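Local coordinates for protein alternansucrase (Leuconostoc mesenteroides, PDB 6HVG) that belongs to glycoside hydrolase family 70, large carbohydrate-active enzymes built around a TIM barrel, and carries choline-binding-type repeats toward both ends of its chain, at residues L964-N967 and D971-F974; N978-Q983 and G1005-V1010; D953-D956 and K960-T963; Q895-T898 and D904-N907; A865-G870 and N924-T929. One frame throughout, in Å; residues are numbered along the deposited sequence.

Contact 1 of 5, residues L964-N967 and D971-F974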
# COMPACT_ATOMS: atom_id res chain seq x y z
N LEU A 964 43.82 11.65 24.40
CA LEU A 964 44.29 12.74 23.60
C LEU A 964 43.96 13.98 24.41
O LEU A 964 42.89 14.05 25.05
CB LEU A 964 43.59 12.75 22.25
CG LEU A 964 43.99 13.90 21.32
CD1 LEU A 964 45.49 14.16 21.26
CD2 LEU A 964 43.46 13.63 19.91
N ARG A 965 44.87 14.95 24.43
CA ARG A 965 44.70 16.14 25.25
C ARG A 965 44.34 17.35 24.39
O ARG A 965 44.92 17.55 23.33
CB ARG A 965 45.95 16.44 26.06
CG ARG A 965 45.73 17.50 27.12
CD ARG A 965 46.99 17.74 27.95
NE ARG A 965 47.17 16.65 28.91
CZ ARG A 965 46.52 16.55 30.08
NH1 ARG A 965 45.66 17.49 30.49
NH2 ARG A 965 46.73 15.50 30.87
N THR A 966 43.40 18.16 24.88
CA THR A 966 42.97 19.38 24.20
C THR A 966 43.99 20.50 24.43
O THR A 966 44.72 20.47 25.41
CB THR A 966 41.60 19.86 24.73
OG1 THR A 966 41.67 20.10 26.12
CG2 THR A 966 40.54 18.81 24.52
N ASN A 967 44.02 21.48 23.53
CA ASN A 967 44.94 22.61 23.65
C ASN A 967 44.43 23.74 24.56
O ASN A 967 43.47 23.55 25.32
CB ASN A 967 45.25 23.14 22.25
CG ASN A 967 44.07 23.84 21.62
OD1 ASN A 967 43.17 24.32 22.30
ND2 ASN A 967 44.08 23.90 20.29
N ASP A 971 40.55 22.73 21.83
CA ASP A 971 40.31 21.93 20.63
C ASP A 971 41.12 20.64 20.66
O ASP A 971 42.31 20.63 21.00
CB ASP A 971 40.63 22.75 19.36
CG ASP A 971 40.00 24.12 19.37
OD1 ASP A 971 39.00 24.30 20.11
OD2 ASP A 971 40.48 25.02 18.66
N LEU A 972 40.47 19.55 20.27
CA LEU A 972 41.14 18.28 20.03
C LEU A 972 41.51 18.25 18.56
O LEU A 972 40.62 18.24 17.72
CB LEU A 972 40.22 17.10 20.28
CG LEU A 972 39.89 16.72 21.72
CD1 LEU A 972 38.98 15.51 21.68
CD2 LEU A 972 41.15 16.43 22.51
N ILE A 973 42.81 18.24 18.24
CA ILE A 973 43.23 18.27 16.84
C ILE A 973 43.53 16.85 16.33
O ILE A 973 44.18 16.06 17.01
CB ILE A 973 44.46 19.17 16.59
CG1 ILE A 973 44.40 20.47 17.43
CG2 ILE A 973 44.58 19.48 15.10
CD1 ILE A 973 43.44 21.51 16.91
N PHE A 974 43.04 16.54 15.13
CA PHE A 974 43.24 15.22 14.53
C PHE A 974 43.87 15.37 13.16
O PHE A 974 43.57 16.31 12.42
CB PHE A 974 41.91 14.48 14.38
CG PHE A 974 41.26 14.10 15.68
CD1 PHE A 974 40.47 15.00 16.37
CD2 PHE A 974 41.43 12.82 16.21
CE1 PHE A 974 39.86 14.64 17.56
CE2 PHE A 974 40.82 12.45 17.40
CZ PHE A 974 40.04 13.36 18.08
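The Phe974 ring receives Leu964 over one of its faces: CD2 of Leu964 stands 4.1 Å from the ring centroid and 24° off the normal, a CH-pi contact displaced toward the rim near CE2 and CZ of Phe974. The ring also forms an edge-to-face pair with Trp1007. With CG of Leu964 anti to the backbone N (chi1 178°), the branch is carried across toward strand 971-975. There its CG meets CD2 of Leu972 at 4.0 Å, the two leucine side chains lying antiparallel, one alongside the other.

At the other end the interaction turns polar. The Asn967 amide folds back over the start of the second strand, and its plane is strongly inclined to the Asp971 carboxylate. Asp971 N donates to OD1 of Asn967 at 3.1 Å; the N-H points nearly straight at the oxygen (171°) but reaches it from above the amide plane, not along a lone pair. Gly970 N adds a weak bond to the same oxygen. In return Asn967 N donates to Asp971 O at 3.2 Å, and this carbonyl also lies 3.5 Å from Thr966 CA. Thr966 OG1 is engaged outside the turn, by the carbonyls of His936 and Gln939.

Strand 962-965 pairs with 940-947, whereas 971-975 pairs with 927-931, so the chain passes here from one sheet to another. The chemistry is divided accordingly: two reciprocal hydrogen bonds pin the turn at Asn967 and Asp971, while the diverging strands are held by apolar packing of the partly exposed Leu964 on the buried Leu972 and Phe974.

Contact 2 of 5, residues N978-Q983 and G1005-V1010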
# COMPACT_ATOMS: atom_id res chain seq x y z
N ASN A 978 47.65 9.51 13.37
CA ASN A 978 47.70 9.95 14.77
C ASN A 978 48.46 8.95 15.62
O ASN A 978 48.36 7.73 15.41
CB ASN A 978 46.28 10.14 15.34
CG ASN A 978 45.49 11.23 14.64
OD1 ASN A 978 45.46 12.39 15.09
ND2 ASN A 978 44.83 10.87 13.53
N THR A 979 49.21 9.47 16.58
CA THR A 979 49.87 8.64 17.57
C THR A 979 49.31 9.02 18.96
O THR A 979 49.65 10.06 19.52
CB THR A 979 51.41 8.76 17.47
OG1 THR A 979 51.82 10.05 17.92
CG2 THR A 979 51.91 8.55 16.03
N PHE A 980 48.41 8.18 19.47
CA PHE A 980 47.75 8.43 20.75
C PHE A 980 48.44 7.63 21.82
O PHE A 980 48.97 6.54 21.54
CB PHE A 980 46.29 7.96 20.74
CG PHE A 980 45.44 8.62 19.69
CD1 PHE A 980 45.40 10.00 19.57
CD2 PHE A 980 44.64 7.85 18.86
CE1 PHE A 980 44.60 10.59 18.63
CE2 PHE A 980 43.84 8.43 17.92
CZ PHE A 980 43.82 9.81 17.80
N VAL A 981 48.42 8.14 23.04
CA VAL A 981 48.99 7.39 24.13
C VAL A 981 47.89 7.03 25.12
O VAL A 981 47.07 7.85 25.45
CB VAL A 981 50.18 8.13 24.83
CG1 VAL A 981 51.12 8.74 23.79
CG2 VAL A 981 49.71 9.20 25.80
N LYS A 982 47.87 5.78 25.55
CA LYS A 982 47.05 5.36 26.68
C LYS A 982 47.53 6.03 27.95
O LYS A 982 48.69 6.38 28.07
CB LYS A 982 47.16 3.86 26.85
CG LYS A 982 46.51 3.00 25.78
CD LYS A 982 46.26 1.59 26.28
CE LYS A 982 45.61 0.70 25.23
NZ LYS A 982 45.12 -0.56 25.84
N GLN A 983 46.63 6.22 28.91
CA GLN A 983 46.99 6.96 30.12
C GLN A 983 48.13 6.29 30.90
O GLN A 983 49.03 6.97 31.40
CB GLN A 983 45.76 7.23 31.00
CG GLN A 983 45.01 6.02 31.53
CD GLN A 983 43.79 6.41 32.35
OE1 GLN A 983 43.35 7.56 32.32
NE2 GLN A 983 43.23 5.47 33.10
N GLY A 1005 34.03 8.50 15.28
CA GLY A 1005 34.88 8.67 16.47
C GLY A 1005 34.11 9.43 17.56
O GLY A 1005 33.53 10.48 17.29
N VAL A 1006 34.10 8.89 18.77
CA VAL A 1006 33.49 9.56 19.89
C VAL A 1006 34.49 9.66 21.03
O VAL A 1006 35.16 8.68 21.37
CB VAL A 1006 32.24 8.82 20.40
CG1 VAL A 1006 31.55 9.65 21.48
CG2 VAL A 1006 31.28 8.56 19.26
N TRP A 1007 34.59 10.86 21.62
CA TRP A 1007 35.56 11.14 22.65
C TRP A 1007 34.89 11.74 23.89
O TRP A 1007 33.95 12.56 23.80
CB TRP A 1007 36.61 12.10 22.11
CG TRP A 1007 37.47 11.46 21.07
CD1 TRP A 1007 37.17 11.28 19.78
CD2 TRP A 1007 38.78 10.94 21.25
NE1 TRP A 1007 38.21 10.67 19.12
CE2 TRP A 1007 39.21 10.44 20.02
CE3 TRP A 1007 39.63 10.83 22.35
CZ2 TRP A 1007 40.45 9.84 19.85
CZ3 TRP A 1007 40.87 10.24 22.17
CH2 TRP A 1007 41.26 9.76 20.93
N VAL A 1008 35.37 11.32 25.05
CA VAL A 1008 34.82 11.78 26.31
C VAL A 1008 35.97 12.21 27.22
O VAL A 1008 37.09 11.74 27.07
CB VAL A 1008 33.97 10.67 26.99
CG1 VAL A 1008 32.79 10.26 26.11
CG2 VAL A 1008 34.81 9.44 27.35
N PRO A 1009 35.68 13.11 28.18
CA PRO A 1009 36.72 13.49 29.10
C PRO A 1009 37.10 12.37 30.06
O PRO A 1009 36.20 11.71 30.59
CB PRO A 1009 36.11 14.67 29.89
CG PRO A 1009 34.74 14.86 29.42
CD PRO A 1009 34.41 13.80 28.43
N VAL A 1010 38.41 12.19 30.30
CA VAL A 1010 38.88 11.25 31.30
C VAL A 1010 38.58 11.81 32.66
O VAL A 1010 38.47 13.02 32.82
CB VAL A 1010 40.39 10.95 31.22
CG1 VAL A 1010 40.80 10.62 29.79
CG2 VAL A 1010 41.22 12.09 31.76
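Phe980 and Trp1007 meet in a T-shaped (edge-to-face) pair. The indole presents the outer edge of its six-membered ring, CZ2 and CH2, to the face of the phenyl; the centroids are 5.3 Å apart and the planes make 66°. CH2 of Trp1007 sits 4.0 Å above the Phe980 plane, over the ring centre, and the shortest atom pair is Phe980 CZ to Trp1007 CZ2 at 3.9 Å. The backbones stay distant, with 12.6 Å between CA of Phe980 and CA of Trp1007, so the contact is made chiefly by the two rings.

Both side chains place CG anti to their own carbonyl carbon (chi1 -60° for Phe980, -68° for Trp1007), which sends each ring into the space between the strands. The opposite face of the phenyl is backed by Asn978 CB, offset toward the rim, two residues earlier on the same strand. That asparagine is itself held through ND2, by a hydrogen bond to His975 O and a weak one to Tyr990 O. Around this pair, Leu964 leans on both rings, while Pro962 and Tyr990 pack on Phe980.

Strand 977-982 runs between 962-965 and 987-991, its antiparallel neighbours; strand 1003-1009 lies between 910-915 and 940-947. The aromatic pair therefore joins, through a buried contact, two strands of the same antiparallel sheet that are not neighbours in it.

Contact 3 of 5, residues D953-D956 and K960-T963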
# COMPACT_ATOMS: atom_id res chain seq x y z
N ASP A 953 35.71 -0.34 17.57
CA ASP A 953 36.15 -0.64 18.92
C ASP A 953 35.35 0.17 19.92
O ASP A 953 35.03 1.33 19.67
CB ASP A 953 37.64 -0.33 19.10
CG ASP A 953 38.55 -1.29 18.33
OD1 ASP A 953 38.20 -2.48 18.17
OD2 ASP A 953 39.64 -0.85 17.92
N VAL A 954 35.03 -0.45 21.05
CA VAL A 954 34.29 0.18 22.15
C VAL A 954 35.16 0.15 23.42
O VAL A 954 35.67 -0.90 23.81
CB VAL A 954 32.96 -0.57 22.40
CG1 VAL A 954 32.29 -0.07 23.66
CG2 VAL A 954 32.05 -0.44 21.19
N TYR A 955 35.30 1.30 24.07
CA TYR A 955 36.15 1.41 25.26
C TYR A 955 35.28 1.67 26.48
O TYR A 955 34.63 2.72 26.57
CB TYR A 955 37.19 2.51 25.07
CG TYR A 955 38.08 2.27 23.87
CD1 TYR A 955 39.03 1.27 23.88
CD2 TYR A 955 37.94 3.03 22.71
CE1 TYR A 955 39.83 1.01 22.77
CE2 TYR A 955 38.73 2.77 21.59
CZ TYR A 955 39.67 1.76 21.64
OH TYR A 955 40.47 1.52 20.56
N ASP A 956 35.27 0.72 27.41
CA ASP A 956 34.31 0.74 28.53
C ASP A 956 34.71 1.67 29.66
O ASP A 956 33.85 2.12 30.42
CB ASP A 956 34.09 -0.68 29.08
CG ASP A 956 33.81 -1.70 27.98
OD1 ASP A 956 33.11 -1.34 27.01
OD2 ASP A 956 34.30 -2.85 28.07
N LYS A 960 41.42 1.62 29.48
CA LYS A 960 41.53 0.77 28.29
C LYS A 960 41.61 1.56 26.98
O LYS A 960 41.85 0.97 25.92
CB LYS A 960 40.39 -0.25 28.26
CG LYS A 960 40.41 -1.18 29.46
CD LYS A 960 39.38 -2.29 29.41
CE LYS A 960 37.97 -1.76 29.65
NZ LYS A 960 36.90 -2.80 29.64
N ALA A 961 41.41 2.87 27.04
CA ALA A 961 41.28 3.69 25.83
C ALA A 961 42.45 4.64 25.59
O ALA A 961 43.10 5.08 26.54
CB ALA A 961 40.00 4.50 25.88
N PRO A 962 42.70 4.99 24.32
CA PRO A 962 43.67 6.00 23.97
C PRO A 962 43.22 7.35 24.41
O PRO A 962 42.05 7.68 24.28
CB PRO A 962 43.72 5.98 22.45
CG PRO A 962 42.62 5.12 21.99
CD PRO A 962 42.11 4.34 23.15
N THR A 963 44.14 8.15 24.94
CA THR A 963 43.84 9.49 25.39
C THR A 963 44.36 10.46 24.37
O THR A 963 45.23 10.14 23.59
CB THR A 963 44.51 9.82 26.74
OG1 THR A 963 45.92 9.72 26.59
CG2 THR A 963 44.04 8.85 27.83
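Tyr955 sets CG anti to its own carbonyl carbon (chi1 -59°), and this swings the ring beside Ala961 and Pro962. One face of the ring is covered by the returning chain. CD of Pro962 lies 4.0 Å from the centroid of the Tyr955 ring, only 16° off the normal, and CA of Ala961 approaches the same ring at 4.2 Å, so two CH-pi contacts lie along consecutive residues. The proline side chain runs roughly perpendicular to that of the tyrosine. Nearer the backbone, CB of Ala961 packs against CB of Tyr955 at 3.5 Å.

A second torsion accounts for the polar contact. Lys960 is extended through most of its length but kinks at chi3 (-73°), and the kink directs its ammonium toward Asp956. NZ of Lys960 donates to OD2 of Asp956 at 3.0 Å in a salt bridge, meeting the oxygen on its anti side and somewhat out of the carboxylate plane. Both of these charged residues are exposed, so the bridge lies at the solvent-facing margin of the contact, whereas Ala961 and Pro962, which meet the tyrosine ring, are buried.

Backbone bonds pair Asp953 with Leu946 and Tyr955 with Leu944, then Pro962 with Ala943. The segments thus follow one another along strand 940-947, with residues 956-961 making an excursion from it. The Tyr955 carbonyl also accepts from Arg942 NH1. The arrangement is that of a beta-hairpin whose return arm is interrupted by a short loop, the base of that loop closed by an aromatic-proline contact and a salt bridge.

Contact 4 of 5, residues Q895-T898 and D904-N907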
# COMPACT_ATOMS: atom_id res chain seq x y z
N GLN A 895 32.03 29.92 26.50
CA GLN A 895 31.73 29.97 27.92
C GLN A 895 32.73 29.08 28.65
O GLN A 895 32.96 27.93 28.27
CB GLN A 895 30.27 29.57 28.19
CG GLN A 895 29.83 29.82 29.64
CD GLN A 895 28.45 29.30 29.97
OE1 GLN A 895 27.58 29.27 29.12
NE2 GLN A 895 28.25 28.91 31.21
N THR A 896 33.33 29.65 29.70
CA THR A 896 34.42 29.03 30.45
C THR A 896 33.97 28.41 31.75
O THR A 896 34.64 27.50 32.26
CB THR A 896 35.51 30.06 30.78
OG1 THR A 896 34.95 31.15 31.51
CG2 THR A 896 36.15 30.59 29.51
N THR A 897 32.86 28.88 32.31
CA THR A 897 32.44 28.38 33.61
C THR A 897 30.96 28.64 33.83
O THR A 897 30.38 29.50 33.21
CB THR A 897 33.28 29.01 34.75
OG1 THR A 897 33.25 28.16 35.92
CG2 THR A 897 32.81 30.45 35.10
N THR A 898 30.38 27.89 34.75
CA THR A 898 28.95 27.97 35.04
C THR A 898 28.64 29.24 35.79
O THR A 898 29.51 29.82 36.46
CB THR A 898 28.47 26.77 35.88
OG1 THR A 898 29.34 26.60 37.01
CG2 THR A 898 28.50 25.53 35.06
N ASP A 904 30.27 20.32 38.02
CA ASP A 904 29.82 19.10 37.33
C ASP A 904 30.26 19.06 35.88
O ASP A 904 30.59 18.00 35.36
CB ASP A 904 28.30 18.96 37.39
CG ASP A 904 27.77 18.74 38.81
OD1 ASP A 904 28.45 19.13 39.78
OD2 ASP A 904 26.65 18.19 38.96
N TYR A 905 30.26 20.21 35.22
CA TYR A 905 30.61 20.31 33.80
C TYR A 905 31.97 19.77 33.38
O TYR A 905 32.12 19.29 32.25
CB TYR A 905 30.49 21.76 33.31
CG TYR A 905 31.61 22.69 33.74
CD1 TYR A 905 31.53 23.41 34.93
CD2 TYR A 905 32.73 22.87 32.96
CE1 TYR A 905 32.52 24.27 35.33
CE2 TYR A 905 33.74 23.74 33.35
CZ TYR A 905 33.63 24.44 34.54
OH TYR A 905 34.62 25.32 34.94
N LYS A 906 32.97 19.88 34.25
CA LYS A 906 34.36 19.62 33.85
C LYS A 906 34.58 18.20 33.32
O LYS A 906 35.33 18.01 32.36
CB LYS A 906 35.35 19.95 34.98
CG LYS A 906 36.12 21.26 34.78
CD LYS A 906 37.31 21.07 33.82
CE LYS A 906 38.31 22.22 33.78
NZ LYS A 906 37.84 23.41 33.01
N ASN A 907 33.93 17.21 33.93
CA ASN A 907 34.07 15.83 33.49
C ASN A 907 32.93 15.33 32.62
O ASN A 907 32.81 14.13 32.37
CB ASN A 907 34.29 14.94 34.71
CG ASN A 907 35.54 15.34 35.48
OD1 ASN A 907 35.45 15.80 36.62
ND2 ASN A 907 36.71 15.22 34.84
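Tyr905 points its side chain at the 895-898 segment and meets it at two places, CD1 and the phenol oxygen. At the near end, CD1 of Tyr905 touches CG2 of Thr898 at 3.7 Å; at the far end the phenol oxygen arrives beside Thr897. Both threonine side chains meet the tyrosine at a slant. OG1 of Thr897 donates a weak hydrogen bond to OH of Tyr905 at 3.3 Å. Here OG1 is anti to the backbone N of Thr897 (chi1 -157°), an orientation that turns the hydroxyl to the phenol. Thr898 divides its branches: the methyl goes to the ring, while OG1 bonds to Ser902 O within the intervening loop.

The threonine backbone is steadied from behind by Gln895. NE2 of Gln895 donates to Thr897 O at 3.0 Å with a fairly straight N-H (166°), the acceptor lying close to the glutamine's amide plane although the donor stands above the carbonyl plane. The other end of that amide takes Met891 N, so the glutamine links this segment to the chain preceding it. Ile890 and Ala935 also pack on the buried tyrosine, and Lys906 NZ is hydrogen-bonded to Ala935 O.

The backbone of 904-906 coils as a helix would, but regular helical hydrogen bonding is absent. Strands 881-885 and 910-915 are antiparallel neighbours, so both segments belong to a single long hairpin connection. This irregular connection folds back on itself, with the buried Tyr905 of its later part packed against Thr897 and Thr898 of its earlier part.

Contact 5 of 5, residues A865-G870 and N924-T929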
# COMPACT_ATOMS: atom_id res chain seq x y z
N ALA A 865 28.92 21.18 13.18
CA ALA A 865 29.62 21.76 12.04
C ALA A 865 30.05 20.64 11.12
O ALA A 865 29.95 19.47 11.47
CB ALA A 865 30.83 22.55 12.51
N THR A 866 30.49 21.00 9.93
CA THR A 866 30.99 20.03 8.95
C THR A 866 32.13 20.63 8.19
O THR A 866 32.16 21.85 7.96
CB THR A 866 29.93 19.59 7.91
OG1 THR A 866 29.38 20.73 7.23
CG2 THR A 866 28.78 18.77 8.54
N ASP A 867 33.07 19.78 7.81
CA ASP A 867 34.14 20.21 6.95
C ASP A 867 33.58 20.28 5.53
O ASP A 867 33.99 19.52 4.66
CB ASP A 867 35.32 19.24 7.04
CG ASP A 867 36.52 19.71 6.25
OD1 ASP A 867 36.70 20.94 6.07
OD2 ASP A 867 37.25 18.83 5.76
N SER A 868 32.62 21.18 5.33
CA SER A 868 31.87 21.25 4.10
C SER A 868 31.02 22.52 4.06
O SER A 868 30.64 23.05 5.10
CB SER A 868 30.96 20.03 3.98
OG SER A 868 30.12 20.15 2.85
N SER A 869 30.74 23.00 2.86
CA SER A 869 30.00 24.24 2.67
C SER A 869 28.74 24.06 1.81
O SER A 869 28.01 25.03 1.59
CB SER A 869 30.92 25.27 2.00
OG SER A 869 30.30 26.54 1.89
N GLY A 870 28.47 22.84 1.35
CA GLY A 870 27.30 22.59 0.49
C GLY A 870 27.29 21.20 -0.13
O GLY A 870 27.90 20.28 0.40
N ASN A 924 47.56 14.71 3.44
CA ASN A 924 48.61 14.70 4.46
C ASN A 924 48.60 15.97 5.33
O ASN A 924 48.83 15.91 6.54
CB ASN A 924 49.97 14.51 3.80
CG ASN A 924 50.09 13.15 3.13
OD1 ASN A 924 49.98 12.12 3.78
ND2 ASN A 924 50.31 13.16 1.82
N ASP A 925 48.32 17.11 4.70
CA ASP A 925 48.25 18.41 5.41
C ASP A 925 47.05 18.54 6.39
O ASP A 925 47.16 19.19 7.44
CB ASP A 925 48.20 19.56 4.39
N LYS A 926 45.92 17.92 6.03
CA LYS A 926 44.61 18.15 6.67
C LYS A 926 44.53 17.83 8.16
O LYS A 926 45.02 16.79 8.61
CB LYS A 926 43.52 17.37 5.95
CG LYS A 926 42.10 17.77 6.36
CD LYS A 926 41.79 19.22 6.06
CE LYS A 926 40.31 19.54 6.22
NZ LYS A 926 40.08 20.98 5.89
N THR A 927 43.87 18.72 8.89
CA THR A 927 43.59 18.54 10.31
C THR A 927 42.10 18.67 10.56
O THR A 927 41.44 19.57 10.04
CB THR A 927 44.29 19.62 11.15
OG1 THR A 927 43.68 20.89 10.89
CG2 THR A 927 45.74 19.67 10.79
N ILE A 928 41.56 17.76 11.36
CA ILE A 928 40.14 17.80 11.71
C ILE A 928 39.97 18.06 13.20
O ILE A 928 40.59 17.42 14.03
CB ILE A 928 39.43 16.51 11.26
CG1 ILE A 928 39.21 16.59 9.76
CG2 ILE A 928 38.09 16.34 11.96
CD1 ILE A 928 38.67 15.31 9.17
N THR A 929 39.10 19.02 13.52
CA THR A 929 39.01 19.54 14.88
C THR A 929 37.63 19.43 15.55
O THR A 929 36.59 19.72 14.95
CB THR A 929 39.42 21.02 14.93
OG1 THR A 929 40.68 21.18 14.28
CG2 THR A 929 39.55 21.47 16.36
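An inverse gamma turn centred on Asp867, just past the end of strand 862-866, presents this aspartate to Lys926 at the approach to strand 927-931. The two form a salt bridge between the connection of an antiparallel hairpin (862-866 with 881-885) and the edge of a separate strand pair (927-931 with 971-975). It is a surface contact carried by a single pair of side chains.

The two side chains extend toward each other from their separate segments. Asp867 keeps CG anti to its backbone N (chi1 -175°), which extends the carboxylate outward from the turn. Lys926 also starts out extended but bends at chi2 (61°), and its terminal methylene and ammonium then lie alongside the carboxylate. Within the turn, Ser868 N returns to Thr866 O at 2.8 Å in a weak bond, and OG1 of Thr866 donates weakly to Ser868 O. Backbone bonds from Asp867 to Asp879 and Leu880 attach the turn to the facing side of its hairpin.

The two carboxylate oxygens have different tasks. OD2 accepts from Thr878 N, the stronger polar partner, which probably fixes the rotation of the group; the lysine probably adds a looser, largely electrostatic attraction at the partly solvent-exposed surface. At the point of contact, NZ of Lys926 donates a weak hydrogen bond to OD1 of Asp867 at 3.4 Å and lies 3.6 Å from OD2 of Asp867.

In the fold
Along the chain, contact 5 opens first, at 865-870, and closes at 924-929; contact 4 opens and closes wholly within that interval, tying off the long connection between strands 881-885 and 910-915. The rest follow in series without crossing. Contact 3 closes the short loop after strand 952-954, and contact 1 begins at the next residue, on the same strand 962-965, and closes the following turn. Contact 2 then reaches from 978-983 to 1005-1010. It packs against both contact 1 and contact 3, which otherwise only adjoin along the chain, and backbone pairing of Phe974 with Ile928 joins contact 1 to contact 5. Together they knit an antiparallel beta domain, consistent with domain C of the family.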